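Long-range contacts in GCN5-related N-acetyltransferase:Aminotransferase, class-II (Rhodopseudomonas palustris, PDB 2FIW), which binds acetyl coenzyme A and, as a GCN5-related N-acetyltransferase, probably transfers its acetyl group to an amine substrate: residues 61-69 and 103-114; 116-125 and 152-160. One frame throughout, in Å; residues are numbered along the deposited sequence. Where two conformers were deposited one is given.

Contact 1. Residues 61-69 and 103-114; sequences GQLTLIATL and LIDALEKLAGAR. With SO4 (sulfate ion), chain B.
Leu-65 CD1 packs against helix 103-112, meeting Ala-106 CB at 3.5 Å and Leu-107 CD2 at 4.0 Å, the Leu-65 and Leu-107 side chains sliding past each other in opposite directions. CG of Leu-65 stands beside the backbone N, anti to the carbonyl carbon (chi1 -72°), and from there one methyl reaches the helix. Toward the N-terminal end of the helix segment Leu-103 comes down on the strand: its CD2 sits 3.7 Å from Leu-65 O and 4.0 Å from Ala-67 CB, where the small alanine lets backbone and helix come close. Leu-103 and Ala-67 are buried here, and Leu-10 of strand 9-12 closes this end by touching Ala-67, Leu-103 and Ala-106.

The other end is looser. Leu-63 is exposed, and its CD1 lies 3.9 Å from Leu-110 CG, the two side chains crossing at a slant. No hydrogen bond joins the two segments, and the side-chain packing is mainly apolar. Strand 63-69 and helix 103-112 run roughly antiparallel, their axes at 151° and 9.6 Å apart at closest approach, as one layer of helix packed on the central mixed sheet of the GNAT fold.

Contact 2. Residues 116-125 and 152-160; sequences ALILTVDASD and ANTTMTKSL. With ACO (acetyl coenzyme *a), chain C.
Val-121 and Met-156 form the middle of an antiparallel strand pair, and the backbone bonds come first. Met-156 N gives to Val-121 O at 2.9 Å, almost straight down the carbonyl (C=O...N 171°), and Val-121 N returns the bond to Met-156 O. Leu-119 with Lys-158 and Ala-123 with Thr-154 make the same paired exchange.

Among side-chain polar contacts, Thr-155 OG1 donates to Asp-122 OD1 at 2.7 Å, the two lying side by side; OG1 beside the backbone N (chi1 -54°) places the hydroxyl there. Asn-142 ND2 bonds both this hydroxyl and Asn-153 OD1. A valine in place of Thr-155 would probably leave Asp-122 OD1 without this donor and its carboxylate freer to turn. One water bridges Asp-122 OD2 and Asn-153 ND2; another links Asp-125 OD1, salt-bridged to Arg-141, with Ala-123 O and Thr-154 OG1.

On the face of Val-121, Ala-123 and Met-156, the selenomethionine's CE touches Ala-123 CB at 3.5 Å, both residues also touching Phe-131 of helix 128-132. At the pair's end Leu-160 packs on Leu-119. Asp-122 and Thr-155 thus link through polar groups on one face, while the apolar patch opposite puts Val-121 CG2 3.6 Å from CH3 of acetyl coenzyme A, consistent with a pocket wall.

Overall arrangement
Contact 1 and contact 2 sit on one mixed sheet, their centres about 15 Å apart, and are joined in the chain where helix 99-112 leads into strand 118-123. They also touch directly: Glu-108 OE1 of the helix forms a salt bridge with Lys-158 NZ at 3.0 Å, and Glu-108 CG packs on Leu-119 CD1 at 3.5 Å. Ala-111 CB adds a contact with Leu-119 CD2 at 3.7 Å. Acetyl coenzyme A relates to both. The side chain of Leu-103 in contact 1 is about 7 Å from it, and Gly-100 and Thr-101 near the start of the same helix bind it, whereas Val-121, Asp-122 and Ser-124 of contact 2 belong to its pocket.

Contact 1. Residues 61-69 and 103-114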
loop_
_atom_site.group_PDB
_atom_site.type_symbol
_atom_site.label_atom_id
_atom_site.label_comp_id
_atom_site.label_asym_id
_atom_site.label_seq_id
_atom_site.Cartn_x
_atom_site.Cartn_y
_atom_site.Cartn_z
ATOM N N GLY A 61 0.575 8.701 -12.097
ATOM C CA GLY A 61 -0.547 8.449 -12.995
ATOM C C GLY A 61 -1.709 7.776 -12.288
ATOM O O GLY A 61 -2.729 7.458 -12.913
ATOM N N GLN A 62 -1.546 7.558 -10.980
ATOM C CA GLN A 62 -2.608 7.048 -10.114
ATOM C C GLN A 62 -3.003 8.117 -9.087
ATOM O O GLN A 62 -2.493 9.242 -9.118
ATOM C CB GLN A 62 -2.147 5.757 -9.443
ATOM C CG GLN A 62 -2.145 4.552 -10.403
ATOM C CD GLN A 62 -1.400 3.321 -9.867
ATOM O OE1 GLN A 62 -1.100 3.210 -8.665
ATOM N NE2 GLN A 62 -1.084 2.399 -10.769
ATOM N N LEU A 63 -3.933 7.795 -8.200
ATOM C CA LEU A 63 -4.237 8.711 -7.094
ATOM C C LEU A 63 -3.462 8.274 -5.855
ATOM O O LEU A 63 -3.846 7.330 -5.172
ATOM C CB LEU A 63 -5.748 8.821 -6.827
ATOM C CG LEU A 63 -6.718 9.134 -7.979
ATOM C CD1 LEU A 63 -8.113 9.376 -7.404
ATOM C CD2 LEU A 63 -6.292 10.348 -8.821
ATOM N N THR A 64 -2.360 8.972 -5.597
ATOM C CA THR A 64 -1.364 8.567 -4.612
ATOM C C THR A 64 -1.268 9.595 -3.493
ATOM O O THR A 64 -1.011 10.773 -3.732
ATOM C CB THR A 64 0.051 8.356 -5.279
ATOM O OG1 THR A 64 -0.083 7.486 -6.397
ATOM C CG2 THR A 64 1.058 7.746 -4.301
ATOM N N LEU A 65 -1.476 9.123 -2.272
ATOM C CA LEU A 65 -1.457 9.964 -1.090
ATOM C C LEU A 65 -0.267 9.593 -0.229
ATOM O O LEU A 65 0.089 8.421 -0.140
ATOM C CB LEU A 65 -2.760 9.786 -0.288
ATOM C CG LEU A 65 -4.076 10.365 -0.851
ATOM C CD1 LEU A 65 -5.307 9.751 -0.164
ATOM C CD2 LEU A 65 -4.064 11.896 -0.722
ATOM N N ILE A 66 0.328 10.598 0.408
ATOM C CA ILE A 66 1.442 10.410 1.312
ATOM C C ILE A 66 1.034 10.773 2.736
ATOM O O ILE A 66 0.525 11.864 2.977
ATOM C CB ILE A 66 2.644 11.256 0.881
ATOM C CG1 ILE A 66 3.212 10.708 -0.428
ATOM C CG2 ILE A 66 3.720 11.276 1.976
ATOM C CD1 ILE A 66 4.465 11.379 -0.865
ATOM N N ALA A 67 1.248 9.846 3.673
ATOM C CA ALA A 67 0.995 10.105 5.089
ATOM C C ALA A 67 2.233 10.725 5.721
ATOM O O ALA A 67 3.357 10.235 5.536
ATOM C CB ALA A 67 0.596 8.846 5.813
ATOM N N THR A 68 2.020 11.819 6.454
ATOM C CA THR A 68 3.101 12.503 7.165
ATOM C C THR A 68 2.895 12.495 8.691
ATOM O O THR A 68 1.766 12.428 9.182
ATOM C CB THR A 68 3.377 13.951 6.606
ATOM O OG1 THR A 68 2.145 14.600 6.277
ATOM C CG2 THR A 68 4.186 13.902 5.352
ATOM N N LEU A 69 4.005 12.493 9.427
ATOM C CA LEU A 69 4.009 12.777 10.865
ATOM C C LEU A 69 5.127 13.787 11.071
ATOM O O LEU A 69 6.224 13.599 10.538
ATOM C CB LEU A 69 4.254 11.524 11.698
ATOM C CG LEU A 69 3.212 10.403 11.628
ATOM C CD1 LEU A 69 3.761 9.164 12.308
ATOM C CD2 LEU A 69 1.868 10.814 12.237
ATOM N N LEU A 103 -4.695 6.026 5.585
ATOM C CA LEU A 103 -4.460 6.013 4.152
ATOM C C LEU A 103 -5.578 5.315 3.399
ATOM O O LEU A 103 -6.086 5.850 2.409
ATOM C CB LEU A 103 -3.125 5.345 3.828
ATOM C CG LEU A 103 -1.853 6.169 3.971
ATOM C CD1 LEU A 103 -0.666 5.217 3.870
ATOM C CD2 LEU A 103 -1.792 7.338 2.916
ATOM N N ILE A 104 -5.966 4.130 3.876
ATOM C CA ILE A 104 -6.991 3.328 3.205
ATOM C C ILE A 104 -8.387 3.947 3.294
ATOM O O ILE A 104 -9.110 3.931 2.314
ATOM C CB ILE A 104 -6.962 1.836 3.634
ATOM C CG1 ILE A 104 -5.633 1.203 3.246
ATOM C CG2 ILE A 104 -8.076 1.040 2.965
ATOM C CD1 ILE A 104 -5.148 1.570 1.839
ATOM N N ASP A 105 -8.749 4.509 4.444
ATOM C CA ASP A 105 -9.974 5.303 4.559
ATOM C C ASP A 105 -10.039 6.414 3.490
ATOM O O ASP A 105 -11.085 6.639 2.875
ATOM C CB ASP A 105 -10.061 5.941 5.948
ATOM C CG ASP A 105 -10.331 4.926 7.075
ATOM O OD1 ASP A 105 -10.731 3.759 6.800
ATOM O OD2 ASP A 105 -10.129 5.311 8.251
ATOM N N ALA A 106 -8.922 7.110 3.277
ATOM C CA ALA A 106 -8.862 8.168 2.254
ATOM C C ALA A 106 -9.102 7.631 0.852
ATOM O O ALA A 106 -9.827 8.252 0.073
ATOM C CB ALA A 106 -7.561 8.935 2.328
ATOM N N LEU A 107 -8.530 6.461 0.553
ATOM C CA LEU A 107 -8.723 5.810 -0.740
ATOM C C LEU A 107 -10.165 5.338 -0.969
ATOM O O LEU A 107 -10.692 5.463 -2.076
ATOM C CB LEU A 107 -7.731 4.665 -0.949
ATOM C CG LEU A 107 -6.222 4.973 -1.047
ATOM C CD1 LEU A 107 -5.493 3.762 -1.602
ATOM C CD2 LEU A 107 -5.906 6.212 -1.887
ATOM N N GLU A 108 -10.807 4.809 0.067
ATOM C CA GLU A 108 -12.226 4.430 -0.034
ATOM C C GLU A 108 -13.173 5.628 -0.229
ATOM O O GLU A 108 -14.126 5.531 -0.988
ATOM C CB GLU A 108 -12.647 3.590 1.167
ATOM C CG GLU A 108 -11.730 2.407 1.360
ATOM C CD GLU A 108 -12.054 1.541 2.558
ATOM O OE1 GLU A 108 -12.919 1.918 3.391
ATOM O OE2 GLU A 108 -11.422 0.464 2.653
ATOM N N LYS A 109 -12.909 6.744 0.450
ATOM C CA LYS A 109 -13.694 7.977 0.273
ATOM C C LYS A 109 -13.540 8.465 -1.170
ATOM O O LYS A 109 -14.529 8.764 -1.839
ATOM C CB LYS A 109 -13.223 9.051 1.270
ATOM C CG LYS A 109 -13.916 10.419 1.199
ATOM C CD LYS A 109 -13.366 11.317 2.329
ATOM C CE LYS A 109 -14.035 12.700 2.409
ATOM N NZ LYS A 109 -15.311 12.725 3.210
ATOM N N LEU A 110 -12.286 8.509 -1.628
ATOM C CA LEU A 110 -11.914 8.900 -2.977
ATOM C C LEU A 110 -12.569 8.006 -4.025
ATOM O O LEU A 110 -13.010 8.494 -5.063
ATOM C CB LEU A 110 -10.392 8.806 -3.122
ATOM C CG LEU A 110 -9.525 9.872 -3.773
ATOM C CD1 LEU A 110 -10.014 11.299 -3.511
ATOM C CD2 LEU A 110 -8.113 9.688 -3.245
ATOM N N ALA A 111 -12.620 6.705 -3.754
ATOM C CA ALA A 111 -13.183 5.744 -4.692
ATOM C C ALA A 111 -14.724 5.773 -4.701
ATOM O O ALA A 111 -15.346 5.678 -5.758
ATOM C CB ALA A 111 -12.661 4.353 -4.404
ATOM N N GLY A 112 -15.337 5.895 -3.530
ATOM C CA GLY A 112 -16.782 6.112 -3.437
ATOM C C GLY A 112 -17.195 7.353 -4.216
ATOM O O GLY A 112 -18.119 7.305 -5.021
ATOM N N ALA A 113 -16.477 8.458 -4.013
ATOM C CA ALA A 113 -16.732 9.707 -4.750
ATOM C C ALA A 113 -16.506 9.623 -6.268
ATOM O O ALA A 113 -16.735 10.599 -6.976
ATOM C CB ALA A 113 -15.914 10.858 -4.154
ATOM N N ARG A 114 -16.054 8.468 -6.755
ATOM C CA ARG A 114 -15.826 8.228 -8.192
ATOM C C ARG A 114 -16.747 7.136 -8.768
ATOM O O ARG A 114 -16.457 6.553 -9.819
ATOM C CB ARG A 114 -14.374 7.813 -8.450
ATOM C CG ARG A 114 -13.330 8.888 -8.248
ATOM C CD ARG A 114 -11.935 8.273 -8.315
ATOM N NE ARG A 114 -11.256 8.490 -9.598
ATOM C CZ ARG A 114 -11.478 7.798 -10.716
ATOM N NH1 ARG A 114 -12.391 6.836 -10.752
ATOM N NH2 ARG A 114 -10.785 8.079 -11.811
HETATM S S SO4 B . 2.251 16.219 9.660
HETATM O O1 SO4 B . 1.888 15.484 8.461
HETATM O O2 SO4 B . 1.350 15.796 10.749
HETATM O O3 SO4 B . 3.592 15.849 10.041
HETATM O O4 SO4 B . 2.263 17.653 9.352
#

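Contact 2. Residues 116-125 and 152-160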
loop_
_atom_site.group_PDB
_atom_site.type_symbol
_atom_site.label_atom_id
_atom_site.label_comp_id
_atom_site.label_asym_id
_atom_site.label_seq_id
_atom_site.Cartn_x
_atom_site.Cartn_y
_atom_site.Cartn_z
ATOM N N ALA A 116 -17.373 4.057 -7.635
ATOM C CA ALA A 116 -17.052 2.688 -7.218
ATOM C C ALA A 116 -17.953 2.148 -6.112
ATOM O O ALA A 116 -18.307 2.852 -5.170
ATOM C CB ALA A 116 -15.567 2.565 -6.831
ATOM N N LEU A 117 -18.333 0.888 -6.247
ATOM C CA LEU A 117 -19.198 0.254 -5.267
ATOM C C LEU A 117 -18.436 -0.870 -4.584
ATOM O O LEU A 117 -18.697 -1.203 -3.427
ATOM C CB LEU A 117 -20.465 -0.278 -5.947
ATOM C CG LEU A 117 -21.145 0.632 -6.983
ATOM C CD1 LEU A 117 -22.000 -0.174 -7.974
ATOM C CD2 LEU A 117 -21.969 1.723 -6.304
ATOM N N ILE A 118 -17.488 -1.443 -5.322
ATOM C CA ILE A 118 -16.676 -2.565 -4.846
ATOM C C ILE A 118 -15.196 -2.215 -5.016
ATOM O O ILE A 118 -14.668 -2.251 -6.137
ATOM C CB ILE A 118 -17.038 -3.910 -5.586
ATOM C CG1 ILE A 118 -18.530 -4.252 -5.414
ATOM C CG2 ILE A 118 -16.149 -5.073 -5.097
ATOM C CD1 ILE A 118 -19.152 -5.037 -6.574
ATOM N N LEU A 119 -14.551 -1.840 -3.908
ATOM C CA LEU A 119 -13.100 -1.664 -3.859
ATOM C C LEU A 119 -12.393 -3.018 -3.880
ATOM O O LEU A 119 -12.864 -3.997 -3.286
ATOM C CB LEU A 119 -12.666 -0.881 -2.610
ATOM C CG LEU A 119 -12.199 0.580 -2.750
ATOM C CD1 LEU A 119 -11.162 0.905 -1.696
ATOM C CD2 LEU A 119 -11.570 0.883 -4.097
ATOM N N THR A 120 -11.255 -3.079 -4.556
ATOM C CA THR A 120 -10.525 -4.336 -4.650
ATOM C C THR A 120 -9.024 -4.133 -4.428
ATOM O O THR A 120 -8.481 -3.084 -4.757
ATOM C CB THR A 120 -10.873 -5.110 -5.955
ATOM O OG1 THR A 120 -10.091 -6.303 -6.040
ATOM C CG2 THR A 120 -10.626 -4.259 -7.190
ATOM N N VAL A 121 -8.384 -5.136 -3.827
ATOM C CA VAL A 121 -6.953 -5.133 -3.538
ATOM C C VAL A 121 -6.424 -6.551 -3.740
ATOM O O VAL A 121 -7.112 -7.506 -3.434
ATOM C CB VAL A 121 -6.630 -4.592 -2.093
ATOM C CG1 VAL A 121 -7.232 -5.472 -0.979
ATOM C CG2 VAL A 121 -5.136 -4.426 -1.881
ATOM N N ASP A 122 -5.223 -6.670 -4.306
ATOM C CA ASP A 122 -4.478 -7.925 -4.313
ATOM C C ASP A 122 -3.502 -7.873 -3.138
ATOM O O ASP A 122 -2.368 -7.396 -3.276
ATOM C CB ASP A 122 -3.715 -8.096 -5.634
ATOM C CG ASP A 122 -4.630 -8.414 -6.811
ATOM O OD1 ASP A 122 -5.713 -9.000 -6.604
ATOM O OD2 ASP A 122 -4.257 -8.081 -7.959
ATOM N N ALA A 123 -3.958 -8.362 -1.983
ATOM C CA ALA A 123 -3.251 -8.156 -0.723
ATOM C C ALA A 123 -2.118 -9.142 -0.565
ATOM O O ALA A 123 -2.308 -10.329 -0.793
ATOM C CB ALA A 123 -4.221 -8.280 0.456
ATOM N N SER A 124 -0.946 -8.647 -0.176
ATOM C CA SER A 124 0.168 -9.497 0.233
ATOM C C SER A 124 -0.205 -10.281 1.497
ATOM O O SER A 124 -1.073 -9.858 2.254
ATOM C CB SER A 124 1.413 -8.654 0.478
ATOM O OG SER A 124 1.224 -7.767 1.572
ATOM N N ASP A 125 0.437 -11.430 1.708
ATOM C CA ASP A 125 0.049 -12.360 2.770
ATOM C C ASP A 125 0.155 -11.742 4.154
ATOM O O ASP A 125 -0.608 -12.085 5.049
ATOM C CB ASP A 125 0.887 -13.644 2.703
ATOM C CG ASP A 125 0.560 -14.520 1.476
ATOM O OD1 ASP A 125 -0.301 -14.137 0.639
ATOM O OD2 ASP A 125 1.173 -15.605 1.354
ATOM N N ALA A 152 2.860 -15.118 -3.778
ATOM C CA ALA A 152 1.426 -15.300 -3.552
ATOM C C ALA A 152 0.794 -13.990 -3.080
ATOM O O ALA A 152 1.471 -13.146 -2.479
ATOM C CB ALA A 152 1.172 -16.393 -2.547
ATOM N N ASN A 153 -0.490 -13.820 -3.396
ATOM C CA ASN A 153 -1.334 -12.815 -2.769
ATOM C C ASN A 153 -2.782 -13.229 -2.888
ATOM O O ASN A 153 -3.075 -14.282 -3.434
ATOM C CB ASN A 153 -1.084 -11.382 -3.298
ATOM C CG ASN A 153 -1.420 -11.214 -4.765
ATOM O OD1 ASN A 153 -2.473 -11.644 -5.238
ATOM N ND2 ASN A 153 -0.525 -10.563 -5.489
ATOM N N THR A 154 -3.679 -12.420 -2.344
ATOM C CA THR A 154 -5.094 -12.727 -2.350
ATOM C C THR A 154 -5.867 -11.493 -2.792
ATOM O O THR A 154 -5.675 -10.387 -2.253
ATOM C CB THR A 154 -5.581 -13.163 -0.945
ATOM O OG1 THR A 154 -4.636 -14.065 -0.374
ATOM C CG2 THR A 154 -6.925 -13.867 -1.010
ATOM N N THR A 155 -6.735 -11.696 -3.777
ATOM C CA THR A 155 -7.708 -10.692 -4.180
ATOM C C THR A 155 -8.788 -10.658 -3.109
ATOM O O THR A 155 -9.322 -11.686 -2.729
ATOM C CB THR A 155 -8.314 -11.017 -5.561
ATOM O OG1 THR A 155 -7.256 -11.192 -6.506
ATOM C CG2 THR A 155 -9.234 -9.898 -6.035
HETATM N N MSE A 156 -9.052 -9.464 -2.595
HETATM C CA MSE A 156 -10.004 -9.248 -1.516
HETATM C C MSE A 156 -10.814 -8.027 -1.900
HETATM O O MSE A 156 -10.256 -7.040 -2.379
HETATM C CB MSE A 156 -9.288 -8.989 -0.184
HETATM C CG MSE A 156 -8.173 -9.971 0.139
HETATM SE SE MSE A 156 -7.497 -9.768 1.913
HETATM C CE MSE A 156 -6.051 -10.916 1.792
ATOM N N THR A 157 -12.126 -8.098 -1.709
ATOM C CA THR A 157 -13.017 -7.010 -2.133
ATOM C C THR A 157 -13.833 -6.457 -0.970
ATOM O O THR A 157 -14.147 -7.182 -0.029
ATOM C CB THR A 157 -13.974 -7.451 -3.271
ATOM O OG1 THR A 157 -14.773 -8.548 -2.817
ATOM C CG2 THR A 157 -13.197 -7.879 -4.520
ATOM N N LYS A 158 -14.144 -5.167 -1.038
ATOM C CA LYS A 158 -15.011 -4.519 -0.063
ATOM C C LYS A 158 -16.129 -3.739 -0.751
ATOM O O LYS A 158 -15.871 -2.931 -1.655
ATOM C CB LYS A 158 -14.208 -3.583 0.839
ATOM C CG LYS A 158 -15.008 -3.006 2.013
ATOM C CD LYS A 158 -14.240 -1.911 2.711
ATOM C CE LYS A 158 -15.003 -1.368 3.894
ATOM N NZ LYS A 158 -14.147 -0.453 4.708
ATOM N N SER A 159 -17.368 -3.991 -0.316
ATOM C CA SER A 159 -18.535 -3.200 -0.746
ATOM C C SER A 159 -18.496 -1.834 -0.057
ATOM O O SER A 159 -18.254 -1.752 1.160
ATOM C CB SER A 159 -19.842 -3.926 -0.406
ATOM O OG SER A 159 -20.887 -3.555 -1.307
ATOM N N LEU A 160 -18.720 -0.767 -0.826
ATOM C CA LEU A 160 -18.637 0.594 -0.295
ATOM C C LEU A 160 -19.999 1.140 0.169
ATOM O O LEU A 160 -21.062 0.798 -0.382
ATOM C CB LEU A 160 -17.993 1.533 -1.325
ATOM C CG LEU A 160 -16.497 1.893 -1.257
ATOM C CD1 LEU A 160 -15.612 0.752 -0.719
ATOM C CD2 LEU A 160 -15.983 2.377 -2.626
HETATM N N1A ACO C . -2.024 -0.433 19.768
HETATM C C2A ACO C . -2.216 -1.671 19.269
HETATM N N3A ACO C . -2.509 -1.866 17.969
HETATM C C4A ACO C . -2.623 -0.824 17.087
HETATM C C5A ACO C . -2.438 0.478 17.523
HETATM C C6A ACO C . -2.117 0.667 18.970
HETATM N N6A ACO C . -1.923 1.906 19.486
HETATM N N7A ACO C . -2.610 1.294 16.458
HETATM C C8A ACO C . -2.890 0.513 15.387
HETATM N N9A ACO C . -2.905 -0.769 15.778
HETATM C C1B ACO C . -3.153 -1.990 14.965
HETATM C C2B ACO C . -4.486 -2.026 14.241
HETATM O O2B ACO C . -5.528 -2.482 15.106
HETATM C C3B ACO C . -4.199 -3.020 13.128
HETATM O O3B ACO C . -4.592 -4.344 13.495
HETATM P P3B ACO C . -4.970 -5.472 12.393
HETATM O O7A ACO C . -3.664 -5.960 11.776
HETATM O O8A ACO C . -5.843 -4.748 11.394
HETATM O O9A ACO C . -5.691 -6.509 13.226
HETATM C C4B ACO C . -2.682 -2.966 12.906
HETATM O O4B ACO C . -2.135 -2.188 13.973
HETATM C C5B ACO C . -2.299 -2.313 11.578
HETATM O O5B ACO C . -3.051 -1.097 11.447
HETATM P P1A ACO C . -2.390 0.303 11.012
HETATM O O1A ACO C . -1.484 0.803 12.118
HETATM O O2A ACO C . -3.553 1.139 10.527
HETATM O O3A ACO C . -1.524 -0.163 9.730
HETATM P P2A ACO C . 0.035 0.112 9.556
HETATM O O4A ACO C . 0.772 -0.769 10.528
HETATM O O5A ACO C . 0.239 1.600 9.591
HETATM O O6A ACO C . 0.331 -0.397 8.047
HETATM C CBP ACO C . 0.606 -2.163 6.314
HETATM C CCP ACO C . -0.243 -1.570 7.451
HETATM C CDP ACO C . -0.037 -3.479 5.895
HETATM C CEP ACO C . 0.647 -1.197 5.141
HETATM C CAP ACO C . 2.069 -2.391 6.767
HETATM O OAP ACO C . 2.167 -3.446 7.740
HETATM C C9P ACO C . 3.125 -2.581 5.682
HETATM O O9P ACO C . 3.745 -1.527 5.160
HETATM N N8P ACO C . 3.435 -3.751 5.301
HETATM C C7P ACO C . 4.443 -4.189 4.325
HETATM C C6P ACO C . 4.102 -3.848 2.873
HETATM C C5P ACO C . 2.817 -4.526 2.505
HETATM O O5P ACO C . 2.601 -5.688 2.825
HETATM N N4P ACO C . 1.945 -3.787 1.836
HETATM C C3P ACO C . 0.632 -4.221 1.403
HETATM C C2P ACO C . 0.803 -4.920 0.064
HETATM S S1P ACO C . -0.815 -4.940 -0.611
HETATM C C ACO C . -0.801 -3.750 -1.777
HETATM O O ACO C . 0.015 -2.836 -1.723
HETATM C CH3 ACO C . -1.681 -3.824 -2.763
HETATM O O HOH W 1 -1.187 -8.637 -7.974
HETATM O O HOH W 2 -2.627 -12.721 0.692
#